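Local structure of salt-tolerant glutaminase (Micrococcus luteus, 3AGD) at residues 3-17 / 39-53. The protein probably hydrolyses L-glutamine to L-glutamate and ammonium, as a salt-tolerant member of the glutaminase family. Sequence-based numbering, arbitrary orientation.
Sequences HPIPDYLASLVTELG and FGIALATPTGRLHCA
His3 has CG anti to its own N (chi1 -157°), and His51 has CG anti to its carbonyl carbon (chi1 -49°); these turns bring the two rings together. His3 stands just before the N-terminal helix 4-16, His51 in the hairpin of strands 40-44 and 50-53, at one margin of the antiparallel sheet of this beta-lactamase-like fold. The helix packs on one sheet face, nearly along strand 50-53 (27°); helix 201-212 touches the other face.

The ring planes of His3 and His51 are tilted, with His51 CE1 over the centre of the His3 ring. His3 also caps the helix: Ile5 N donates to ND1 at 3.2 Å, in the ring plane, which helps fix the ring's rotation. Ile5 CB makes a CH-pi contact over a His51 face, 4.2 Å from the centroid. His51 NE2 is hydrogen-bonded to OE2 of Glu341 of the second subunit, so this end also lies at a subunit interface.

Further along, Leu9 lies over the hairpin, spanning both strands. Its CD2 meets Ile41 CD1 at 3.8 Å, and its CB meets Ala53 CB. Val13 CG2 touches Ile41 CG2, while Leu16 CB sits at the Phe39 ring edge, 3.6 Å from CE2. One water bridges the backbones, donating to Pro6 O and, at 2.8 Å, to Cys52 O.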
ATOM      1  N   HIS A   3     -15.784  22.584  -5.869  1.00 38.45           N
ATOM      2  CA  HIS A   3     -14.700  21.726  -5.410  1.00 32.40           C
ATOM      3  C   HIS A   3     -13.477  21.983  -6.281  1.00 29.91           C
ATOM      4  O   HIS A   3     -13.570  21.986  -7.504  1.00 33.53           O
ATOM      5  CB  HIS A   3     -15.128  20.265  -5.513  1.00 31.06           C
ATOM      6  CG  HIS A   3     -14.373  19.350  -4.603  1.00 29.38           C
ATOM      7  ND1 HIS A   3     -13.019  19.130  -4.725  1.00 28.79           N
ATOM      8  CD2 HIS A   3     -14.782  18.618  -3.541  1.00 26.55           C
ATOM      9  CE1 HIS A   3     -12.625  18.299  -3.775  1.00 29.72           C
ATOM     10  NE2 HIS A   3     -13.677  17.974  -3.044  1.00 26.02           N
ATOM     11  N   PRO A   4     -12.311  22.212  -5.664  1.00 28.84           N
ATOM     12  CA  PRO A   4     -11.103  22.468  -6.458  1.00 30.07           C
ATOM     13  C   PRO A   4     -10.548  21.298  -7.282  1.00 30.20           C
ATOM     14  O   PRO A   4      -9.922  21.518  -8.320  1.00 31.45           O
ATOM     15  CB  PRO A   4     -10.104  22.975  -5.414  1.00 28.40           C
ATOM     16  CG  PRO A   4     -10.535  22.293  -4.170  1.00 29.46           C
ATOM     17  CD  PRO A   4     -12.043  22.390  -4.228  1.00 28.84           C
ATOM     18  N   ILE A   5     -10.777  20.065  -6.840  1.00 26.54           N
ATOM     19  CA  ILE A   5     -10.253  18.913  -7.570  1.00 26.02           C
ATOM     20  C   ILE A   5     -10.713  18.838  -9.028  1.00 25.90           C
ATOM     21  O   ILE A   5      -9.921  18.515  -9.910  1.00 25.62           O
ATOM     22  CB  ILE A   5     -10.565  17.590  -6.827  1.00 25.15           C
ATOM     23  CG1 ILE A   5      -9.751  17.547  -5.529  1.00 25.42           C
ATOM     24  CG2 ILE A   5     -10.195  16.383  -7.699  1.00 24.62           C
ATOM     25  CD1 ILE A   5      -9.947  16.301  -4.714  1.00 31.25           C
ATOM     26  N   PRO A   6     -11.996  19.132  -9.303  1.00 27.97           N
ATOM     27  CA  PRO A   6     -12.463  19.079 -10.693  1.00 28.99           C
ATOM     28  C   PRO A   6     -11.755  20.148 -11.531  1.00 28.67           C
ATOM     29  O   PRO A   6     -11.513  19.957 -12.723  1.00 27.35           O
ATOM     30  CB  PRO A   6     -13.960  19.351 -10.561  1.00 30.46           C
ATOM     31  CG  PRO A   6     -14.286  18.744  -9.238  1.00 31.20           C
ATOM     32  CD  PRO A   6     -13.137  19.226  -8.377  1.00 29.65           C
ATOM     33  N   ASP A   7     -11.433  21.273 -10.895  1.00 27.29           N
ATOM     34  CA  ASP A   7     -10.738  22.367 -11.567  1.00 28.29           C
ATOM     35  C   ASP A   7      -9.309  21.933 -11.871  1.00 28.14           C
ATOM     36  O   ASP A   7      -8.759  22.251 -12.927  1.00 29.79           O
ATOM     37  CB  ASP A   7     -10.738  23.616 -10.683  1.00 32.77           C
ATOM     38  CG  ASP A   7     -12.094  24.305 -10.646  1.00 37.02           C
ATOM     39  OD1 ASP A   7     -12.264  25.241  -9.835  1.00 44.13           O
ATOM     40  OD2 ASP A   7     -12.986  23.918 -11.432  1.00 30.01           O
ATOM     41  N   TYR A   8      -8.712  21.206 -10.931  1.00 26.46           N
ATOM     42  CA  TYR A   8      -7.364  20.696 -11.117  1.00 25.42           C
ATOM     43  C   TYR A   8      -7.354  19.795 -12.350  1.00 23.54           C
ATOM     44  O   TYR A   8      -6.488  19.909 -13.217  1.00 24.09           O
ATOM     45  CB  TYR A   8      -6.927  19.870  -9.908  1.00 25.97           C
ATOM     46  CG  TYR A   8      -5.737  18.991 -10.216  1.00 24.57           C
ATOM     47  CD1 TYR A   8      -4.443  19.509 -10.210  1.00 25.45           C
ATOM     48  CD2 TYR A   8      -5.915  17.663 -10.602  1.00 22.36           C
ATOM     49  CE1 TYR A   8      -3.356  18.726 -10.587  1.00 25.12           C
ATOM     50  CE2 TYR A   8      -4.836  16.873 -10.982  1.00 22.82           C
ATOM     51  CZ  TYR A   8      -3.562  17.411 -10.976  1.00 23.50           C
ATOM     52  OH  TYR A   8      -2.499  16.644 -11.389  1.00 26.28           O
ATOM     53  N   LEU A   9      -8.323  18.886 -12.411  1.00 22.45           N
ATOM     54  CA  LEU A   9      -8.428  17.960 -13.531  1.00 21.21           C
ATOM     55  C   LEU A   9      -8.631  18.710 -14.842  1.00 24.60           C
ATOM     56  O   LEU A   9      -7.996  18.394 -15.850  1.00 24.39           O
ATOM     57  CB  LEU A   9      -9.581  16.976 -13.303  1.00 17.64           C
ATOM     58  CG  LEU A   9      -9.411  16.011 -12.119  1.00 18.47           C
ATOM     59  CD1 LEU A   9     -10.623  15.105 -12.020  1.00 18.23           C
ATOM     60  CD2 LEU A   9      -8.144  15.185 -12.294  1.00 14.14           C
ATOM     61  N   ALA A  10      -9.514  19.706 -14.821  1.00 23.60           N
ATOM     62  CA  ALA A  10      -9.794  20.505 -16.008  1.00 23.55           C
ATOM     63  C   ALA A  10      -8.508  21.144 -16.516  1.00 26.10           C
ATOM     64  O   ALA A  10      -8.265  21.190 -17.722  1.00 24.98           O
ATOM     65  CB  ALA A  10     -10.832  21.580 -15.688  1.00 24.09           C
ATOM     66  N   SER A  11      -7.684  21.635 -15.592  1.00 28.92           N
ATOM     67  CA  SER A  11      -6.413  22.261 -15.951  1.00 29.33           C
ATOM     68  C   SER A  11      -5.448  21.217 -16.494  1.00 28.66           C
ATOM     69  O   SER A  11      -4.724  21.464 -17.457  1.00 29.18           O
ATOM     70  CB  SER A  11      -5.782  22.935 -14.730  1.00 32.43           C
ATOM     71  OG  SER A  11      -6.652  23.901 -14.178  1.00 40.00           O
ATOM     72  N   LEU A  12      -5.437  20.048 -15.865  1.00 28.54           N
ATOM     73  CA  LEU A  12      -4.560  18.971 -16.298  1.00 26.62           C
ATOM     74  C   LEU A  12      -4.913  18.565 -17.725  1.00 25.57           C
ATOM     75  O   LEU A  12      -4.033  18.366 -18.559  1.00 25.08           O
ATOM     76  CB  LEU A  12      -4.697  17.769 -15.366  1.00 28.21           C
ATOM     77  CG  LEU A  12      -3.659  16.674 -15.611  1.00 27.56           C
ATOM     78  CD1 LEU A  12      -2.265  17.258 -15.402  1.00 27.04           C
ATOM     79  CD2 LEU A  12      -3.902  15.508 -14.674  1.00 23.45           C
ATOM     80  N   VAL A  13      -6.207  18.447 -18.002  1.00 26.32           N
ATOM     81  CA  VAL A  13      -6.666  18.076 -19.336  1.00 24.81           C
ATOM     82  C   VAL A  13      -6.237  19.135 -20.349  1.00 26.77           C
ATOM     83  O   VAL A  13      -5.727  18.810 -21.421  1.00 24.62           O
ATOM     84  CB  VAL A  13      -8.200  17.932 -19.373  1.00 21.52           C
ATOM     85  CG1 VAL A  13      -8.676  17.723 -20.805  1.00 20.21           C
ATOM     86  CG2 VAL A  13      -8.622  16.759 -18.503  1.00 22.48           C
ATOM     87  N   THR A  14      -6.437  20.404 -20.001  1.00 29.92           N
ATOM     88  CA  THR A  14      -6.060  21.506 -20.883  1.00 29.28           C
ATOM     89  C   THR A  14      -4.562  21.505 -21.159  1.00 28.02           C
ATOM     90  O   THR A  14      -4.131  21.691 -22.296  1.00 27.87           O
ATOM     91  CB  THR A  14      -6.438  22.873 -20.276  1.00 27.04           C
ATOM     92  OG1 THR A  14      -7.862  22.980 -20.189  1.00 28.12           O
ATOM     93  CG2 THR A  14      -5.900  24.012 -21.143  1.00 25.99           C
ATOM     94  N   GLU A  15      -3.773  21.300 -20.110  1.00 28.41           N
ATOM     95  CA  GLU A  15      -2.324  21.285 -20.249  1.00 28.69           C
ATOM     96  C   GLU A  15      -1.834  20.109 -21.090  1.00 30.96           C
ATOM     97  O   GLU A  15      -1.292  20.298 -22.183  1.00 34.19           O
ATOM     98  CB  GLU A  15      -1.652  21.230 -18.878  1.00 27.42           C
ATOM     99  CG  GLU A  15      -0.163  21.514 -18.950  1.00 30.09           C
ATOM    100  CD  GLU A  15       0.557  21.267 -17.641  1.00 35.77           C
ATOM    101  OE1 GLU A  15      -0.014  21.562 -16.569  1.00 39.78           O
ATOM    102  OE2 GLU A  15       1.709  20.789 -17.688  1.00 36.58           O
ATOM    103  N   LEU A  16      -2.019  18.896 -20.580  1.00 27.61           N
ATOM    104  CA  LEU A  16      -1.577  17.705 -21.294  1.00 27.10           C
ATOM    105  C   LEU A  16      -2.214  17.619 -22.670  1.00 27.65           C
ATOM    106  O   LEU A  16      -1.640  17.040 -23.593  1.00 26.77           O
ATOM    107  CB  LEU A  16      -1.904  16.444 -20.490  1.00 25.05           C
ATOM    108  CG  LEU A  16      -1.231  16.340 -19.117  1.00 26.29           C
ATOM    109  CD1 LEU A  16      -1.469  14.948 -18.532  1.00 23.22           C
ATOM    110  CD2 LEU A  16       0.263  16.617 -19.246  1.00 21.75           C
ATOM    111  N   GLY A  17      -3.400  18.204 -22.803  1.00 27.69           N
ATOM    112  CA  GLY A  17      -4.099  18.180 -24.075  1.00 29.42           C
ATOM    113  C   GLY A  17      -3.516  19.099 -25.137  1.00 30.53           C
ATOM    114  O   GLY A  17      -4.035  19.166 -26.252  1.00 30.26           O
ATOM    115  N   PHE A  39     -10.071  13.499 -24.790  1.00 27.33           N
ATOM    116  CA  PHE A  39      -9.279  13.369 -23.572  1.00 26.92           C
ATOM    117  C   PHE A  39     -10.143  13.625 -22.337  1.00 27.24           C
ATOM    118  O   PHE A  39     -10.586  14.748 -22.096  1.00 28.57           O
ATOM    119  CB  PHE A  39      -8.118  14.372 -23.632  1.00 24.80           C
ATOM    120  CG  PHE A  39      -7.099  14.221 -22.529  1.00 24.53           C
ATOM    121  CD1 PHE A  39      -7.046  13.074 -21.745  1.00 24.07           C
ATOM    122  CD2 PHE A  39      -6.161  15.225 -22.302  1.00 24.01           C
ATOM    123  CE1 PHE A  39      -6.077  12.928 -20.755  1.00 20.76           C
ATOM    124  CE2 PHE A  39      -5.185  15.088 -21.312  1.00 24.95           C
ATOM    125  CZ  PHE A  39      -5.145  13.935 -20.537  1.00 20.31           C
ATOM    126  N   GLY A  40     -10.382  12.574 -21.561  1.00 23.13           N
ATOM    127  CA  GLY A  40     -11.192  12.706 -20.366  1.00 24.57           C
ATOM    128  C   GLY A  40     -10.564  12.041 -19.158  1.00 25.69           C
ATOM    129  O   GLY A  40      -9.734  11.137 -19.293  1.00 27.12           O
ATOM    130  N   ILE A  41     -10.969  12.480 -17.972  1.00 21.29           N
ATOM    131  CA  ILE A  41     -10.437  11.936 -16.735  1.00 21.24           C
ATOM    132  C   ILE A  41     -11.480  12.019 -15.623  1.00 23.93           C
ATOM    133  O   ILE A  41     -12.296  12.938 -15.594  1.00 24.10           O
ATOM    134  CB  ILE A  41      -9.176  12.713 -16.309  1.00 22.58           C
ATOM    135  CG1 ILE A  41      -8.522  12.040 -15.105  1.00 23.42           C
ATOM    136  CG2 ILE A  41      -9.547  14.151 -15.975  1.00 23.12           C
ATOM    137  CD1 ILE A  41      -7.113  12.522 -14.862  1.00 27.30           C
ATOM    138  N   ALA A  42     -11.449  11.057 -14.706  1.00 21.00           N
ATOM    139  CA  ALA A  42     -12.399  11.037 -13.603  1.00 17.93           C
ATOM    140  C   ALA A  42     -11.815  10.337 -12.388  1.00 20.18           C
ATOM    141  O   ALA A  42     -11.075   9.357 -12.517  1.00 22.35           O
ATOM    142  CB  ALA A  42     -13.685  10.335 -14.031  1.00 13.12           C
ATOM    143  N   LEU A  43     -12.150  10.850 -11.210  1.00 17.56           N
ATOM    144  CA  LEU A  43     -11.686  10.270  -9.961  1.00 20.61           C
ATOM    145  C   LEU A  43     -12.905   9.944  -9.115  1.00 21.14           C
ATOM    146  O   LEU A  43     -13.778  10.787  -8.941  1.00 22.66           O
ATOM    147  CB  LEU A  43     -10.801  11.256  -9.194  1.00 24.92           C
ATOM    148  CG  LEU A  43      -9.540  11.817  -9.858  1.00 27.47           C
ATOM    149  CD1 LEU A  43      -8.804  12.697  -8.854  1.00 24.60           C
ATOM    150  CD2 LEU A  43      -8.641  10.691 -10.330  1.00 27.46           C
ATOM    151  N   ALA A  44     -12.966   8.716  -8.610  1.00 19.19           N
ATOM    152  CA  ALA A  44     -14.067   8.282  -7.759  1.00 17.84           C
ATOM    153  C   ALA A  44     -13.461   8.018  -6.394  1.00 18.21           C
ATOM    154  O   ALA A  44     -12.565   7.188  -6.258  1.00 20.40           O
ATOM    155  CB  ALA A  44     -14.700   7.018  -8.309  1.00 18.30           C
ATOM    156  N   THR A  45     -13.950   8.734  -5.388  1.00 19.53           N
ATOM    157  CA  THR A  45     -13.451   8.618  -4.025  1.00 20.18           C
ATOM    158  C   THR A  45     -14.287   7.686  -3.156  1.00 23.21           C
ATOM    159  O   THR A  45     -15.406   7.317  -3.517  1.00 22.52           O
ATOM    160  CB  THR A  45     -13.436   9.993  -3.348  1.00 22.36           C
ATOM    161  OG1 THR A  45     -14.768  10.520  -3.330  1.00 19.57           O
ATOM    162  CG2 THR A  45     -12.534  10.950  -4.104  1.00 22.95           C
ATOM    163  N   PRO A  46     -13.750   7.288  -1.993  1.00 24.01           N
ATOM    164  CA  PRO A  46     -14.500   6.398  -1.103  1.00 27.85           C
ATOM    165  C   PRO A  46     -15.698   7.150  -0.520  1.00 34.86           C
ATOM    166  O   PRO A  46     -16.731   6.560  -0.217  1.00 36.08           O
ATOM    167  CB  PRO A  46     -13.475   6.031  -0.031  1.00 24.80           C
ATOM    168  CG  PRO A  46     -12.163   6.170  -0.746  1.00 27.70           C
ATOM    169  CD  PRO A  46     -12.363   7.439  -1.528  1.00 24.94           C
ATOM    170  N   THR A  47     -15.549   8.462  -0.377  1.00 38.72           N
ATOM    171  CA  THR A  47     -16.613   9.297   0.163  1.00 43.59           C
ATOM    172  C   THR A  47     -17.877   9.167  -0.686  1.00 45.58           C
ATOM    173  O   THR A  47     -18.994   9.234  -0.171  1.00 51.36           O
ATOM    174  CB  THR A  47     -16.183  10.784   0.213  1.00 46.80           C
ATOM    175  OG1 THR A  47     -15.845  11.236  -1.103  1.00 52.19           O
ATOM    176  CG2 THR A  47     -14.973  10.957   1.120  1.00 46.07           C
ATOM    177  N   GLY A  48     -17.696   8.964  -1.985  1.00 39.41           N
ATOM    178  CA  GLY A  48     -18.834   8.826  -2.871  1.00 35.04           C
ATOM    179  C   GLY A  48     -18.899   9.982  -3.841  1.00 32.56           C
ATOM    180  O   GLY A  48     -19.963  10.315  -4.365  1.00 33.21           O
ATOM    181  N   ARG A  49     -17.749  10.603  -4.073  1.00 31.02           N
ATOM    182  CA  ARG A  49     -17.660  11.731  -4.983  1.00 30.33           C
ATOM    183  C   ARG A  49     -17.048  11.298  -6.303  1.00 30.08           C
ATOM    184  O   ARG A  49     -16.289  10.329  -6.366  1.00 29.43           O
ATOM    185  CB  ARG A  49     -16.818  12.852  -4.367  1.00 31.63           C
ATOM    186  CG  ARG A  49     -17.354  13.360  -3.041  1.00 41.46           C
ATOM    187  CD  ARG A  49     -18.829  13.734  -3.145  1.00 49.84           C
ATOM    188  NE  ARG A  49     -19.413  13.995  -1.832  1.00 56.96           N
ATOM    189  CZ  ARG A  49     -19.268  15.130  -1.155  1.00 58.33           C
ATOM    190  NH1 ARG A  49     -18.561  16.130  -1.667  1.00 59.77           N
ATOM    191  NH2 ARG A  49     -19.817  15.253   0.047  1.00 55.08           N
ATOM    192  N   LEU A  50     -17.385  12.032  -7.353  1.00 28.49           N
ATOM    193  CA  LEU A  50     -16.892  11.750  -8.687  1.00 28.37           C
ATOM    194  C   LEU A  50     -16.429  13.064  -9.313  1.00 28.38           C
ATOM    195  O   LEU A  50     -17.230  13.827  -9.852  1.00 30.97           O
ATOM    196  CB  LEU A  50     -18.012  11.122  -9.518  1.00 29.15           C
ATOM    197  CG  LEU A  50     -17.682  10.582 -10.907  1.00 33.87           C
ATOM    198  CD1 LEU A  50     -16.595   9.520 -10.814  1.00 33.84           C
ATOM    199  CD2 LEU A  50     -18.946   9.997 -11.526  1.00 35.92           C
ATOM    200  N   HIS A  51     -15.131  13.334  -9.217  1.00 25.21           N
ATOM    201  CA  HIS A  51     -14.564  14.554  -9.775  1.00 24.13           C
ATOM    202  C   HIS A  51     -14.052  14.235 -11.176  1.00 25.50           C
ATOM    203  O   HIS A  51     -13.244  13.322 -11.346  1.00 23.74           O
ATOM    204  CB  HIS A  51     -13.403  15.048  -8.901  1.00 23.44           C
ATOM    205  CG  HIS A  51     -13.728  15.114  -7.438  1.00 26.25           C
ATOM    206  ND1 HIS A  51     -14.807  15.816  -6.945  1.00 26.77           N
ATOM    207  CD2 HIS A  51     -13.111  14.569  -6.362  1.00 29.37           C
ATOM    208  CE1 HIS A  51     -14.840  15.701  -5.628  1.00 27.03           C
ATOM    209  NE2 HIS A  51     -13.822  14.951  -5.249  1.00 27.12           N
ATOM    210  N   CYS A  52     -14.513  14.979 -12.178  1.00 26.01           N
ATOM    211  CA  CYS A  52     -14.070  14.726 -13.544  1.00 27.62           C
ATOM    212  C   CYS A  52     -13.883  15.977 -14.376  1.00 24.62           C
ATOM    213  O   CYS A  52     -14.230  17.076 -13.956  1.00 26.62           O
ATOM    214  CB  CYS A  52     -15.052  13.806 -14.272  1.00 34.50           C
ATOM    215  SG  CYS A  52     -16.417  13.213 -13.283  1.00 41.17           S
ATOM    216  N   ALA A  53     -13.338  15.783 -15.573  1.00 23.22           N
ATOM    217  CA  ALA A  53     -13.088  16.869 -16.513  1.00 23.05           C
ATOM    218  C   ALA A  53     -12.856  16.285 -17.902  1.00 24.44           C
ATOM    219  O   ALA A  53     -12.512  15.108 -18.038  1.00 22.32           O
ATOM    220  CB  ALA A  53     -11.870  17.672 -16.074  1.00 19.80           C
TER
HETATM  221  O   HOH W   1     -14.098  19.847 -14.592  1.00 33.49           O